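Local coordinates for ABC transporter, periplasmic substrate-binding protein (Thermotoga maritima, PDB 2HPG) that probably binds a small solute in the periplasm and delivers it to a tripartite ATP-independent (TRAP) transporter, at residues W137-I150 against V215-N229. Numbering follows the deposited sequence.
Sequences WVQGYRHFVTNKPI and VLKYMSETGHFLLIN
His143 ND1 accepts a hydrogen bond from Gly223 N at 2.9 Å, with the donor near the ring plane. Glu221 CG sits over the centre of one ring face, 4.0 Å from the centroid. The imidazole is thereby fixed beside the inverse gamma turn centred on Glu221. With an alanine in place of His143, Gly223 N would probably lose its acceptor and a gap would be likely to open beside the Glu221 chain. Next along the strand, the Phe144 ring lies obliquely against the ring of His224, planes 35° apart. His224 CG stands between the backbone N and the carbonyl carbon (chi1 56°), which turns the ring back toward Phe144, and Thr222 OG1 is hydrogen-bonded to its ND1. At the far end Pro149 CD rests on one face of the Tyr218 ring. A classic beta bulge sets Lys217 and Tyr218 opposite the single residue Thr146. Asn147 ties down this end: its ND2 donates to Val215 O (2.9 Å), and its OD1 accepts from Lys217 N. At the other end Gln139 NE2 reaches a lone pair of Asn229 OD1 at 2.8 Å; the two amides are nearly coplanar. Tyr23 OH also bonds that oxygen. Between the two ends of the ladder, Leu226 CD1 lies over the centre of one Tyr141 ring face, a CH-pi contact. The two long antiparallel strands probably span both lobes, as in other TRAP solute-binding proteins. Strand 199-202 pairs with 130-146, strand 282-284 with 218-234, and helix 167-176 packs against Arg142, His224 and Phe225.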
loop_
_atom_site.group_PDB
_atom_site.type_symbol
_atom_site.label_atom_id
_atom_site.label_comp_id
_atom_site.label_asym_id
_atom_site.label_seq_id
_atom_site.Cartn_x
_atom_site.Cartn_y
_atom_site.Cartn_z
ATOM N N TRP A 137 6.483 4.405 0.540
ATOM C CA TRP A 137 5.548 4.479 1.656
ATOM C C TRP A 137 4.965 3.099 1.775
ATOM O O TRP A 137 4.231 2.657 0.904
ATOM C CB TRP A 137 4.466 5.534 1.383
ATOM C CG TRP A 137 5.010 6.918 1.541
ATOM C CD1 TRP A 137 5.852 7.571 0.691
ATOM C CD2 TRP A 137 4.777 7.807 2.639
ATOM N NE1 TRP A 137 6.173 8.805 1.204
ATOM C CE2 TRP A 137 5.514 8.976 2.395
ATOM C CE3 TRP A 137 4.021 7.722 3.811
ATOM C CZ2 TRP A 137 5.508 10.067 3.282
ATOM C CZ3 TRP A 137 4.015 8.801 4.685
ATOM C CH2 TRP A 137 4.750 9.955 4.413
ATOM N N VAL A 138 5.342 2.401 2.839
ATOM C CA VAL A 138 5.025 0.990 2.981
ATOM C C VAL A 138 4.268 0.759 4.292
ATOM O O VAL A 138 4.680 1.226 5.350
ATOM C CB VAL A 138 6.343 0.162 2.867
ATOM C CG1 VAL A 138 6.207 -1.209 3.432
ATOM C CG2 VAL A 138 6.775 0.102 1.381
ATOM N N GLN A 139 3.124 0.074 4.203
ATOM C CA GLN A 139 2.326 -0.205 5.394
ATOM C C GLN A 139 2.706 -1.527 6.043
ATOM O O GLN A 139 2.298 -1.807 7.169
ATOM C CB GLN A 139 0.847 -0.194 5.048
ATOM C CG GLN A 139 0.255 1.193 4.997
ATOM C CD GLN A 139 -1.207 1.159 4.725
ATOM O OE1 GLN A 139 -1.956 0.537 5.471
ATOM N NE2 GLN A 139 -1.632 1.799 3.639
ATOM N N GLY A 140 3.493 -2.348 5.348
ATOM C CA GLY A 140 3.957 -3.601 5.907
ATOM C C GLY A 140 3.305 -4.805 5.277
ATOM O O GLY A 140 2.470 -4.665 4.385
ATOM N N TYR A 141 3.698 -5.984 5.757
ATOM C CA TYR A 141 3.185 -7.255 5.261
ATOM C C TYR A 141 1.832 -7.581 5.835
ATOM O O TYR A 141 1.589 -7.416 7.031
ATOM C CB TYR A 141 4.118 -8.408 5.618
ATOM C CG TYR A 141 5.412 -8.302 4.908
ATOM C CD1 TYR A 141 5.568 -8.829 3.632
ATOM C CD2 TYR A 141 6.450 -7.578 5.451
ATOM C CE1 TYR A 141 6.749 -8.699 2.966
ATOM C CE2 TYR A 141 7.631 -7.451 4.789
ATOM C CZ TYR A 141 7.772 -8.015 3.548
ATOM O OH TYR A 141 8.956 -7.863 2.883
ATOM N N ARG A 142 0.994 -8.111 4.965
ATOM C CA ARG A 142 -0.333 -8.544 5.316
ATOM C C ARG A 142 -0.354 -10.051 5.437
ATOM O O ARG A 142 0.341 -10.766 4.694
ATOM C CB ARG A 142 -1.324 -8.040 4.267
ATOM C CG ARG A 142 -1.472 -6.540 4.364
ATOM C CD ARG A 142 -2.112 -5.895 3.188
ATOM N NE ARG A 142 -3.552 -6.139 3.097
ATOM C CZ ARG A 142 -4.524 -5.239 3.282
ATOM N NH1 ARG A 142 -4.263 -3.990 3.596
ATOM N NH2 ARG A 142 -5.784 -5.606 3.103
ATOM N N HIS A 143 -1.148 -10.528 6.400
ATOM C CA HIS A 143 -1.229 -11.949 6.754
ATOM C C HIS A 143 -2.700 -12.309 6.845
ATOM O O HIS A 143 -3.521 -11.422 6.972
ATOM C CB HIS A 143 -0.549 -12.180 8.121
ATOM C CG HIS A 143 0.897 -11.778 8.157
ATOM N ND1 HIS A 143 1.835 -12.298 7.293
ATOM C CD2 HIS A 143 1.558 -10.899 8.952
ATOM C CE1 HIS A 143 3.013 -11.744 7.543
ATOM N NE2 HIS A 143 2.877 -10.908 8.561
ATOM N N PHE A 144 -3.044 -13.583 6.766
ATOM C CA PHE A 144 -4.448 -13.982 6.879
ATOM C C PHE A 144 -4.935 -13.919 8.336
ATOM O O PHE A 144 -4.200 -14.329 9.225
ATOM C CB PHE A 144 -4.648 -15.386 6.337
ATOM C CG PHE A 144 -4.634 -15.458 4.842
ATOM C CD1 PHE A 144 -5.732 -15.055 4.115
ATOM C CD2 PHE A 144 -3.520 -15.882 4.174
ATOM C CE1 PHE A 144 -5.732 -15.112 2.731
ATOM C CE2 PHE A 144 -3.505 -15.945 2.803
ATOM C CZ PHE A 144 -4.617 -15.549 2.080
ATOM N N VAL A 145 -6.170 -13.447 8.539
ATOM C CA VAL A 145 -6.770 -13.329 9.861
ATOM C C VAL A 145 -8.053 -14.142 9.769
ATOM O O VAL A 145 -8.970 -13.778 9.041
ATOM C CB VAL A 145 -7.115 -11.880 10.274
ATOM C CG1 VAL A 145 -7.155 -11.782 11.836
ATOM C CG2 VAL A 145 -6.117 -10.865 9.703
ATOM N N THR A 146 -8.093 -15.261 10.490
ATOM C CA THR A 146 -9.118 -16.287 10.301
ATOM C C THR A 146 -9.465 -16.993 11.628
ATOM O O THR A 146 -8.868 -16.712 12.651
ATOM C CB THR A 146 -8.594 -17.361 9.346
ATOM O OG1 THR A 146 -7.426 -17.963 9.928
ATOM C CG2 THR A 146 -8.224 -16.768 7.941
ATOM N N ASN A 147 -10.452 -17.888 11.591
ATOM C CA ASN A 147 -10.736 -18.770 12.735
ATOM C C ASN A 147 -10.318 -20.219 12.417
ATOM O O ASN A 147 -10.791 -21.161 13.050
ATOM C CB ASN A 147 -12.209 -18.679 13.164
ATOM C CG ASN A 147 -12.479 -17.495 14.067
ATOM O OD1 ASN A 147 -11.721 -17.229 15.011
ATOM N ND2 ASN A 147 -13.545 -16.757 13.773
ATOM N N LYS A 148 -9.404 -20.357 11.459
ATOM C CA LYS A 148 -8.852 -21.630 11.017
ATOM C C LYS A 148 -7.400 -21.363 10.653
ATOM O O LYS A 148 -7.131 -20.419 9.916
ATOM C CB LYS A 148 -9.631 -22.106 9.790
ATOM C CG LYS A 148 -9.087 -23.332 9.117
ATOM C CD LYS A 148 -9.851 -23.612 7.816
ATOM C CE LYS A 148 -9.239 -24.759 7.066
ATOM N NZ LYS A 148 -9.950 -24.989 5.769
ATOM N N PRO A 149 -6.443 -22.155 11.179
ATOM C CA PRO A 149 -5.047 -21.910 10.785
ATOM C C PRO A 149 -4.834 -22.097 9.282
ATOM O O PRO A 149 -5.422 -22.995 8.709
ATOM C CB PRO A 149 -4.255 -22.982 11.528
ATOM C CG PRO A 149 -5.188 -23.695 12.385
ATOM C CD PRO A 149 -6.573 -23.256 12.140
ATOM N N ILE A 150 -3.990 -21.262 8.678
ATOM C CA ILE A 150 -3.700 -21.336 7.244
ATOM C C ILE A 150 -2.204 -21.633 7.105
ATOM O O ILE A 150 -1.360 -20.801 7.429
ATOM C CB ILE A 150 -4.075 -20.002 6.508
ATOM C CG1 ILE A 150 -5.551 -19.631 6.724
ATOM C CG2 ILE A 150 -3.672 -20.052 5.011
ATOM C CD1 ILE A 150 -6.583 -20.707 6.345
ATOM N N VAL A 215 -12.961 -11.455 17.471
ATOM C CA VAL A 215 -13.811 -12.307 16.598
ATOM C C VAL A 215 -13.048 -13.242 15.663
ATOM O O VAL A 215 -13.648 -14.122 15.049
ATOM C CB VAL A 215 -14.836 -11.432 15.798
ATOM C CG1 VAL A 215 -15.974 -11.010 16.707
ATOM C CG2 VAL A 215 -14.149 -10.196 15.098
ATOM N N LEU A 216 -11.735 -13.031 15.544
ATOM C CA LEU A 216 -10.849 -13.886 14.788
ATOM C C LEU A 216 -9.689 -14.307 15.708
ATOM O O LEU A 216 -9.129 -13.501 16.442
ATOM C CB LEU A 216 -10.330 -13.149 13.538
ATOM C CG LEU A 216 -11.348 -12.710 12.484
ATOM C CD1 LEU A 216 -10.779 -11.568 11.604
ATOM C CD2 LEU A 216 -11.765 -13.909 11.588
ATOM N N LYS A 217 -9.342 -15.586 15.657
ATOM C CA LYS A 217 -8.346 -16.164 16.558
ATOM C C LYS A 217 -6.943 -16.253 15.961
ATOM O O LYS A 217 -5.957 -16.066 16.683
ATOM C CB LYS A 217 -8.792 -17.556 17.021
ATOM C CG LYS A 217 -7.712 -18.312 17.798
ATOM C CD LYS A 217 -8.267 -19.521 18.502
ATOM C CE LYS A 217 -7.125 -20.408 19.047
ATOM N NZ LYS A 217 -7.634 -21.516 19.907
ATOM N N TYR A 218 -6.843 -16.552 14.662
ATOM C CA TYR A 218 -5.547 -16.859 14.049
ATOM C C TYR A 218 -4.971 -15.798 13.114
ATOM O O TYR A 218 -5.652 -15.286 12.225
ATOM C CB TYR A 218 -5.626 -18.160 13.247
ATOM C CG TYR A 218 -5.914 -19.373 14.083
ATOM C CD1 TYR A 218 -4.888 -20.052 14.720
ATOM C CD2 TYR A 218 -7.213 -19.834 14.249
ATOM C CE1 TYR A 218 -5.137 -21.155 15.510
ATOM C CE2 TYR A 218 -7.477 -20.940 15.026
ATOM C CZ TYR A 218 -6.434 -21.590 15.651
ATOM O OH TYR A 218 -6.674 -22.672 16.424
HETATM N N MSE A 219 -3.696 -15.485 13.340
HETATM C CA MSE A 219 -2.899 -14.735 12.388
HETATM C C MSE A 219 -1.916 -15.706 11.759
HETATM O O MSE A 219 -1.034 -16.213 12.447
HETATM C CB MSE A 219 -2.147 -13.616 13.098
HETATM C CG MSE A 219 -1.718 -12.522 12.159
HETATM SE SE MSE A 219 -3.047 -11.115 12.087
HETATM C CE MSE A 219 -1.983 -9.792 11.132
ATOM N N SER A 220 -2.088 -16.004 10.468
ATOM C CA SER A 220 -1.194 -16.919 9.774
ATOM C C SER A 220 -0.284 -16.123 8.850
ATOM O O SER A 220 -0.760 -15.420 7.942
ATOM C CB SER A 220 -1.979 -17.947 8.964
ATOM O OG SER A 220 -3.054 -18.504 9.697
ATOM N N GLU A 221 1.026 -16.227 9.091
ATOM C CA GLU A 221 2.001 -15.317 8.527
ATOM C C GLU A 221 2.470 -15.694 7.126
ATOM O O GLU A 221 3.660 -15.960 6.886
ATOM C CB GLU A 221 3.184 -15.154 9.473
ATOM C CG GLU A 221 2.841 -14.397 10.757
ATOM C CD GLU A 221 4.066 -14.038 11.532
ATOM O OE1 GLU A 221 5.098 -14.690 11.310
ATOM O OE2 GLU A 221 4.013 -13.135 12.381
ATOM N N THR A 222 1.520 -15.661 6.199
ATOM C CA THR A 222 1.785 -15.915 4.798
ATOM C C THR A 222 2.552 -14.762 4.170
ATOM O O THR A 222 3.233 -14.972 3.173
ATOM C CB THR A 222 0.511 -16.108 4.013
ATOM O OG1 THR A 222 -0.419 -15.088 4.376
ATOM C CG2 THR A 222 -0.105 -17.484 4.288
ATOM N N GLY A 223 2.427 -13.556 4.733
ATOM C CA GLY A 223 3.154 -12.376 4.246
ATOM C C GLY A 223 2.955 -12.169 2.739
ATOM O O GLY A 223 3.880 -11.789 2.013
ATOM N N HIS A 224 1.736 -12.421 2.287
ATOM C CA HIS A 224 1.398 -12.482 0.859
ATOM C C HIS A 224 1.306 -11.116 0.132
ATOM O O HIS A 224 1.385 -11.086 -1.103
ATOM C CB HIS A 224 0.091 -13.260 0.679
ATOM C CG HIS A 224 -1.045 -12.690 1.465
ATOM N ND1 HIS A 224 -1.373 -13.131 2.728
ATOM C CD2 HIS A 224 -1.887 -11.666 1.197
ATOM C CE1 HIS A 224 -2.375 -12.411 3.197
ATOM N NE2 HIS A 224 -2.715 -11.518 2.288
ATOM N N PHE A 225 1.121 -10.010 0.867
ATOM C CA PHE A 225 1.248 -8.663 0.301
ATOM C C PHE A 225 2.208 -7.838 1.135
ATOM O O PHE A 225 2.219 -7.931 2.362
ATOM C CB PHE A 225 -0.072 -7.868 0.284
ATOM C CG PHE A 225 -1.158 -8.438 -0.571
ATOM C CD1 PHE A 225 -0.978 -8.648 -1.925
ATOM C CD2 PHE A 225 -2.397 -8.672 -0.032
ATOM C CE1 PHE A 225 -1.996 -9.143 -2.687
ATOM C CE2 PHE A 225 -3.416 -9.167 -0.781
ATOM C CZ PHE A 225 -3.230 -9.403 -2.118
ATOM N N LEU A 226 3.027 -7.040 0.454
ATOM C CA LEU A 226 3.651 -5.864 1.054
ATOM C C LEU A 226 2.965 -4.647 0.445
ATOM O O LEU A 226 3.104 -4.398 -0.756
ATOM C CB LEU A 226 5.150 -5.809 0.769
ATOM C CG LEU A 226 5.838 -4.610 1.400
ATOM C CD1 LEU A 226 5.811 -4.711 2.919
ATOM C CD2 LEU A 226 7.245 -4.451 0.855
ATOM N N LEU A 227 2.219 -3.905 1.254
ATOM C CA LEU A 227 1.441 -2.763 0.761
ATOM C C LEU A 227 2.316 -1.541 0.504
ATOM O O LEU A 227 2.836 -0.895 1.434
ATOM C CB LEU A 227 0.275 -2.443 1.712
ATOM C CG LEU A 227 -0.637 -1.258 1.370
ATOM C CD1 LEU A 227 -0.917 -1.131 -0.114
ATOM C CD2 LEU A 227 -1.949 -1.415 2.171
ATOM N N ILE A 228 2.505 -1.268 -0.782
ATOM C CA ILE A 228 3.286 -0.141 -1.234
ATOM C C ILE A 228 2.307 0.942 -1.647
ATOM O O ILE A 228 1.518 0.753 -2.574
ATOM C CB ILE A 228 4.143 -0.516 -2.457
ATOM C CG1 ILE A 228 5.082 -1.687 -2.128
ATOM C CG2 ILE A 228 4.954 0.695 -2.925
ATOM C CD1 ILE A 228 5.625 -2.373 -3.411
ATOM N N ASN A 229 2.353 2.071 -0.967
ATOM C CA ASN A 229 1.491 3.184 -1.337
ATOM C C ASN A 229 2.190 4.108 -2.311
ATOM O O ASN A 229 3.422 4.290 -2.256
ATOM C CB ASN A 229 1.025 3.949 -0.107
ATOM C CG ASN A 229 -0.003 3.180 0.706
ATOM O OD1 ASN A 229 0.273 2.739 1.820
ATOM N ND2 ASN A 229 -1.190 2.995 0.133
HETATM O O HOH W 1 -3.884 2.540 1.725
HETATM O O HOH W 2 -5.011 -16.854 10.005
#